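Local coordinates for glycoside hydrolase family 16 protein (Akkermansia muciniphila, PDB 6T2N) that probably hydrolyses internal beta-galactosidic linkages of mucin O-glycans as an endo-acting enzyme of a gut bacterium, at residues Phe143-Thr157 / Gly289-Gln303. Residues are numbered along the deposited sequence; the frame is centred on the assembly and turned at random.
Sequences FMFGRLEVRAKVPKT and GYPVKFLIDYVRFYQ. With CA (calcium ion), chain C.
The Phe301 ring takes the edge of Phe143 on one face in a T-shaped pair, centroids 4.9 Å apart and planes at 73°, with Phe143 CD1 over the ring centre; the carbonyl O of Phe145 lies at its edge. CG of Phe301 anti to the backbone N (chi1 -176°) turns the ring toward Phe143 and the Phe145 carbonyl. The Tyr298 ring is covered on both faces, by Arg151 CB (3.7 Å to the centroid, a CH-pi contact) and on the opposite one by Arg300 CZ. Arg300 also reaches Glu59 in a salt bridge. Strands 146-153 and 292-302 pair antiparallel from Arg147 with Tyr302 to Lys153 with Leu295. Within this pairing a classic beta bulge shifts the register by one, Asp297 and Tyr298 both facing Arg151. There Arg151 NH1 meets Asp297 OD2 at 3.4 Å, a long salt bridge, while OD1 (2.7 Å) and the backbone O of Asp297 bind calcium, completed by Glu59 and Gly98. Past Tyr302, the Gln303 side chain donates from NE2 to Phe145 O (2.7 Å), the donor lying in the carbonyl plane. An alanine in place of Phe301 would probably leave the Phe143 edge without its aromatic face and open a gap beside Phe145 O and Gly146. The contact thus joins two strands of the family 16 beta-sandwich, apolar Leu148, Val150 and Val299 on one face, charged and tyrosine side chains on the other, where arginine and calcium share one carboxylate and probably offset its charge.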
# COMPACT_ATOMS: atom_id res chain seq x y z
N PHE A 143 -2.02 1.31 -12.16
CA PHE A 143 -0.79 2.02 -12.56
C PHE A 143 0.08 1.03 -13.31
O PHE A 143 0.12 -0.13 -12.84
CB PHE A 143 -0.08 2.58 -11.33
CG PHE A 143 -0.96 3.42 -10.46
CD1 PHE A 143 -1.16 4.76 -10.75
CD2 PHE A 143 -1.62 2.86 -9.38
CE1 PHE A 143 -2.00 5.53 -9.95
CE2 PHE A 143 -2.47 3.63 -8.60
CZ PHE A 143 -2.66 4.96 -8.89
N MET A 144 0.71 1.43 -14.42
CA MET A 144 1.73 0.58 -15.12
C MET A 144 2.88 1.40 -15.70
O MET A 144 2.77 1.91 -16.77
CB MET A 144 1.14 -0.26 -16.25
CG MET A 144 2.07 -1.36 -16.64
SD MET A 144 1.17 -2.65 -17.51
CE MET A 144 2.45 -3.24 -18.62
N PHE A 145 3.94 1.46 -14.95
CA PHE A 145 5.14 2.27 -15.22
C PHE A 145 4.78 3.72 -14.84
O PHE A 145 3.75 4.37 -15.30
CB PHE A 145 5.71 2.07 -16.65
CG PHE A 145 5.93 0.62 -17.07
CD1 PHE A 145 6.42 -0.31 -16.17
CD2 PHE A 145 5.58 0.20 -18.33
CE1 PHE A 145 6.52 -1.64 -16.50
CE2 PHE A 145 5.71 -1.14 -18.68
CZ PHE A 145 6.19 -2.05 -17.77
N GLY A 146 5.65 4.25 -14.01
CA GLY A 146 5.80 5.70 -13.92
C GLY A 146 6.37 5.99 -12.58
O GLY A 146 6.90 5.06 -11.97
N ARG A 147 6.22 7.22 -12.13
CA ARG A 147 6.72 7.66 -10.83
C ARG A 147 5.49 7.99 -10.01
O ARG A 147 4.66 8.81 -10.48
CB ARG A 147 7.61 8.89 -10.99
CG ARG A 147 8.00 9.54 -9.67
CD ARG A 147 8.42 10.96 -9.92
NE ARG A 147 9.04 11.53 -8.74
CZ ARG A 147 10.29 11.30 -8.36
NH1 ARG A 147 11.06 10.48 -9.05
NH2 ARG A 147 10.76 11.87 -7.28
N LEU A 148 5.42 7.38 -8.83
CA LEU A 148 4.29 7.50 -7.89
C LEU A 148 4.80 8.08 -6.60
O LEU A 148 5.65 7.41 -5.96
CB LEU A 148 3.71 6.12 -7.63
CG LEU A 148 2.48 6.13 -6.73
CD1 LEU A 148 1.40 7.10 -7.24
CD2 LEU A 148 1.97 4.71 -6.62
N GLU A 149 4.31 9.28 -6.29
CA GLU A 149 4.78 10.12 -5.16
C GLU A 149 3.67 10.08 -4.12
O GLU A 149 2.52 10.41 -4.49
CB GLU A 149 5.00 11.56 -5.59
CG GLU A 149 6.10 11.75 -6.61
CD GLU A 149 6.43 13.21 -6.87
OE1 GLU A 149 5.77 14.09 -6.23
OE2 GLU A 149 7.37 13.46 -7.68
N VAL A 150 4.00 9.69 -2.89
CA VAL A 150 3.01 9.68 -1.79
C VAL A 150 3.66 10.34 -0.58
O VAL A 150 4.66 9.81 -0.04
CB VAL A 150 2.45 8.28 -1.47
CG1 VAL A 150 1.49 8.34 -0.28
CG2 VAL A 150 1.75 7.67 -2.69
N ARG A 151 3.07 11.47 -0.18
CA ARG A 151 3.54 12.27 0.98
C ARG A 151 2.63 12.04 2.18
O ARG A 151 1.40 12.24 2.00
CB ARG A 151 3.58 13.76 0.67
CG ARG A 151 4.34 14.48 1.77
CD ARG A 151 5.43 15.42 1.28
NE ARG A 151 6.01 16.16 2.39
CZ ARG A 151 5.34 17.10 3.06
NH1 ARG A 151 4.08 17.37 2.78
NH2 ARG A 151 5.93 17.73 4.06
N ALA A 152 3.22 11.62 3.32
CA ALA A 152 2.47 11.11 4.49
C ALA A 152 3.24 11.25 5.82
O ALA A 152 4.46 10.93 5.91
CB ALA A 152 2.09 9.66 4.24
N LYS A 153 2.50 11.66 6.85
CA LYS A 153 2.94 11.60 8.26
C LYS A 153 2.36 10.34 8.89
O LYS A 153 1.20 10.03 8.62
CB LYS A 153 2.43 12.81 9.04
CG LYS A 153 3.33 13.14 10.22
CD LYS A 153 3.03 14.43 10.96
CE LYS A 153 2.49 14.10 12.34
NZ LYS A 153 2.23 15.32 13.12
N VAL A 154 3.14 9.61 9.68
CA VAL A 154 2.69 8.29 10.21
C VAL A 154 2.43 8.44 11.69
O VAL A 154 3.08 9.24 12.39
CB VAL A 154 3.65 7.11 9.96
CG1 VAL A 154 3.73 6.74 8.48
CG2 VAL A 154 5.05 7.27 10.55
N PRO A 155 1.44 7.66 12.19
CA PRO A 155 1.08 7.68 13.60
C PRO A 155 2.26 7.06 14.34
O PRO A 155 3.06 6.50 13.70
CB PRO A 155 -0.17 6.81 13.65
CG PRO A 155 0.04 5.84 12.49
CD PRO A 155 0.62 6.71 11.40
N LYS A 156 2.30 7.16 15.66
CA LYS A 156 3.29 6.42 16.48
C LYS A 156 2.61 6.06 17.81
O LYS A 156 2.36 7.00 18.62
CB LYS A 156 4.57 7.23 16.68
CG LYS A 156 5.50 6.71 17.77
CD LYS A 156 6.74 7.52 17.97
CE LYS A 156 7.84 6.67 18.57
NZ LYS A 156 8.80 7.49 19.35
N THR A 157 2.35 4.76 17.99
CA THR A 157 1.80 4.09 19.19
C THR A 157 2.02 2.58 19.03
O THR A 157 2.33 2.10 17.90
CB THR A 157 0.34 4.51 19.37
OG1 THR A 157 -0.07 4.41 20.74
CG2 THR A 157 -0.61 3.71 18.51
N GLY A 289 -3.25 4.79 24.01
CA GLY A 289 -2.49 5.48 22.97
C GLY A 289 -3.40 5.89 21.84
O GLY A 289 -2.93 6.68 21.00
N TYR A 290 -4.62 5.34 21.79
CA TYR A 290 -5.58 5.50 20.66
C TYR A 290 -6.63 6.51 21.10
O TYR A 290 -6.95 6.56 22.27
CB TYR A 290 -6.18 4.14 20.26
CG TYR A 290 -5.17 3.21 19.61
CD1 TYR A 290 -4.20 2.55 20.36
CD2 TYR A 290 -5.18 2.97 18.26
CE1 TYR A 290 -3.26 1.73 19.78
CE2 TYR A 290 -4.23 2.17 17.65
CZ TYR A 290 -3.25 1.55 18.41
OH TYR A 290 -2.33 0.73 17.79
N PRO A 291 -7.21 7.34 20.21
CA PRO A 291 -7.07 7.21 18.76
C PRO A 291 -5.73 7.70 18.20
O PRO A 291 -4.95 8.35 18.86
CB PRO A 291 -8.18 8.12 18.20
CG PRO A 291 -9.07 8.36 19.37
CD PRO A 291 -8.09 8.46 20.52
N VAL A 292 -5.51 7.39 16.94
CA VAL A 292 -4.25 7.73 16.27
C VAL A 292 -4.66 7.96 14.82
O VAL A 292 -5.74 7.39 14.43
CB VAL A 292 -3.30 6.58 16.62
CG1 VAL A 292 -2.60 5.95 15.44
CG2 VAL A 292 -2.33 7.02 17.68
N LYS A 293 -3.91 8.84 14.12
CA LYS A 293 -4.17 9.23 12.70
C LYS A 293 -2.98 8.92 11.73
O LYS A 293 -1.82 9.11 12.08
CB LYS A 293 -4.47 10.72 12.68
CG LYS A 293 -5.74 11.15 13.38
CD LYS A 293 -6.04 12.64 13.25
CE LYS A 293 -7.03 13.13 14.29
NZ LYS A 293 -7.40 14.55 14.11
N PHE A 294 -3.30 8.57 10.50
CA PHE A 294 -2.31 8.44 9.40
C PHE A 294 -2.76 9.49 8.39
O PHE A 294 -3.98 9.41 7.98
CB PHE A 294 -2.30 7.01 8.82
CG PHE A 294 -1.33 6.65 7.72
CD1 PHE A 294 -0.12 7.28 7.56
CD2 PHE A 294 -1.59 5.56 6.91
CE1 PHE A 294 0.80 6.87 6.60
CE2 PHE A 294 -0.67 5.15 5.95
CZ PHE A 294 0.50 5.84 5.78
N LEU A 295 -1.88 10.46 8.10
CA LEU A 295 -2.20 11.60 7.22
C LEU A 295 -1.49 11.41 5.89
O LEU A 295 -0.23 11.27 5.91
CB LEU A 295 -1.74 12.88 7.92
CG LEU A 295 -2.35 13.07 9.30
CD1 LEU A 295 -1.90 14.37 9.91
CD2 LEU A 295 -3.87 13.02 9.23
N ILE A 296 -2.23 11.41 4.79
CA ILE A 296 -1.61 11.43 3.43
C ILE A 296 -1.82 12.84 2.87
O ILE A 296 -2.99 13.19 2.55
CB ILE A 296 -2.20 10.36 2.49
CG1 ILE A 296 -1.88 8.95 2.96
CG2 ILE A 296 -1.74 10.59 1.08
CD1 ILE A 296 -2.95 8.36 3.79
N ASP A 297 -0.75 13.62 2.75
CA ASP A 297 -0.90 14.95 2.12
C ASP A 297 -1.28 14.76 0.63
O ASP A 297 -2.21 15.40 0.18
CB ASP A 297 0.30 15.85 2.40
CG ASP A 297 0.05 17.30 2.05
OD1 ASP A 297 -1.04 17.85 2.38
OD2 ASP A 297 0.95 17.89 1.48
N TYR A 298 -0.60 13.94 -0.13
CA TYR A 298 -0.96 13.80 -1.56
C TYR A 298 -0.52 12.46 -2.16
O TYR A 298 0.35 11.72 -1.61
CB TYR A 298 -0.44 14.98 -2.38
CG TYR A 298 1.05 15.19 -2.38
CD1 TYR A 298 1.92 14.30 -3.01
CD2 TYR A 298 1.61 16.30 -1.77
CE1 TYR A 298 3.29 14.52 -3.03
CE2 TYR A 298 2.97 16.53 -1.79
CZ TYR A 298 3.82 15.64 -2.42
OH TYR A 298 5.15 15.87 -2.39
N VAL A 299 -1.17 12.16 -3.28
CA VAL A 299 -0.83 11.04 -4.19
C VAL A 299 -0.75 11.63 -5.59
O VAL A 299 -1.75 12.20 -6.03
CB VAL A 299 -1.86 9.91 -4.07
CG1 VAL A 299 -1.60 8.80 -5.09
CG2 VAL A 299 -1.91 9.39 -2.64
N ARG A 300 0.44 11.57 -6.20
CA ARG A 300 0.71 12.05 -7.58
C ARG A 300 1.42 10.97 -8.37
O ARG A 300 2.54 10.56 -7.94
CB ARG A 300 1.60 13.28 -7.52
CG ARG A 300 1.04 14.33 -6.59
CD ARG A 300 1.99 15.49 -6.53
NE ARG A 300 1.46 16.58 -5.73
CZ ARG A 300 2.21 17.46 -5.11
NH1 ARG A 300 3.53 17.38 -5.16
NH2 ARG A 300 1.67 18.43 -4.43
N PHE A 301 0.77 10.53 -9.44
CA PHE A 301 1.32 9.59 -10.45
C PHE A 301 1.79 10.37 -11.68
O PHE A 301 0.94 11.12 -12.20
CB PHE A 301 0.25 8.60 -10.87
CG PHE A 301 0.76 7.55 -11.82
CD1 PHE A 301 1.91 6.84 -11.51
CD2 PHE A 301 0.10 7.27 -12.99
CE1 PHE A 301 2.37 5.84 -12.34
CE2 PHE A 301 0.55 6.25 -13.81
CZ PHE A 301 1.67 5.53 -13.48
N TYR A 302 3.06 10.21 -12.11
CA TYR A 302 3.62 10.82 -13.35
C TYR A 302 4.21 9.77 -14.33
O TYR A 302 4.65 8.69 -13.88
CB TYR A 302 4.75 11.81 -13.04
CG TYR A 302 4.43 12.99 -12.15
CD1 TYR A 302 4.39 12.85 -10.77
CD2 TYR A 302 4.24 14.25 -12.67
CE1 TYR A 302 4.16 13.92 -9.93
CE2 TYR A 302 4.00 15.34 -11.85
CZ TYR A 302 3.97 15.18 -10.47
OH TYR A 302 3.73 16.24 -9.64
N GLN A 303 4.25 10.11 -15.63
CA GLN A 303 4.75 9.23 -16.73
C GLN A 303 5.50 10.04 -17.81
O GLN A 303 4.95 11.03 -18.32
CB GLN A 303 3.59 8.49 -17.43
CG GLN A 303 3.00 7.33 -16.59
CD GLN A 303 1.95 6.45 -17.39
OE1 GLN A 303 1.18 7.17 -18.14
NE2 GLN A 303 1.84 5.06 -17.12
CA CA C . -2.87 17.93 0.34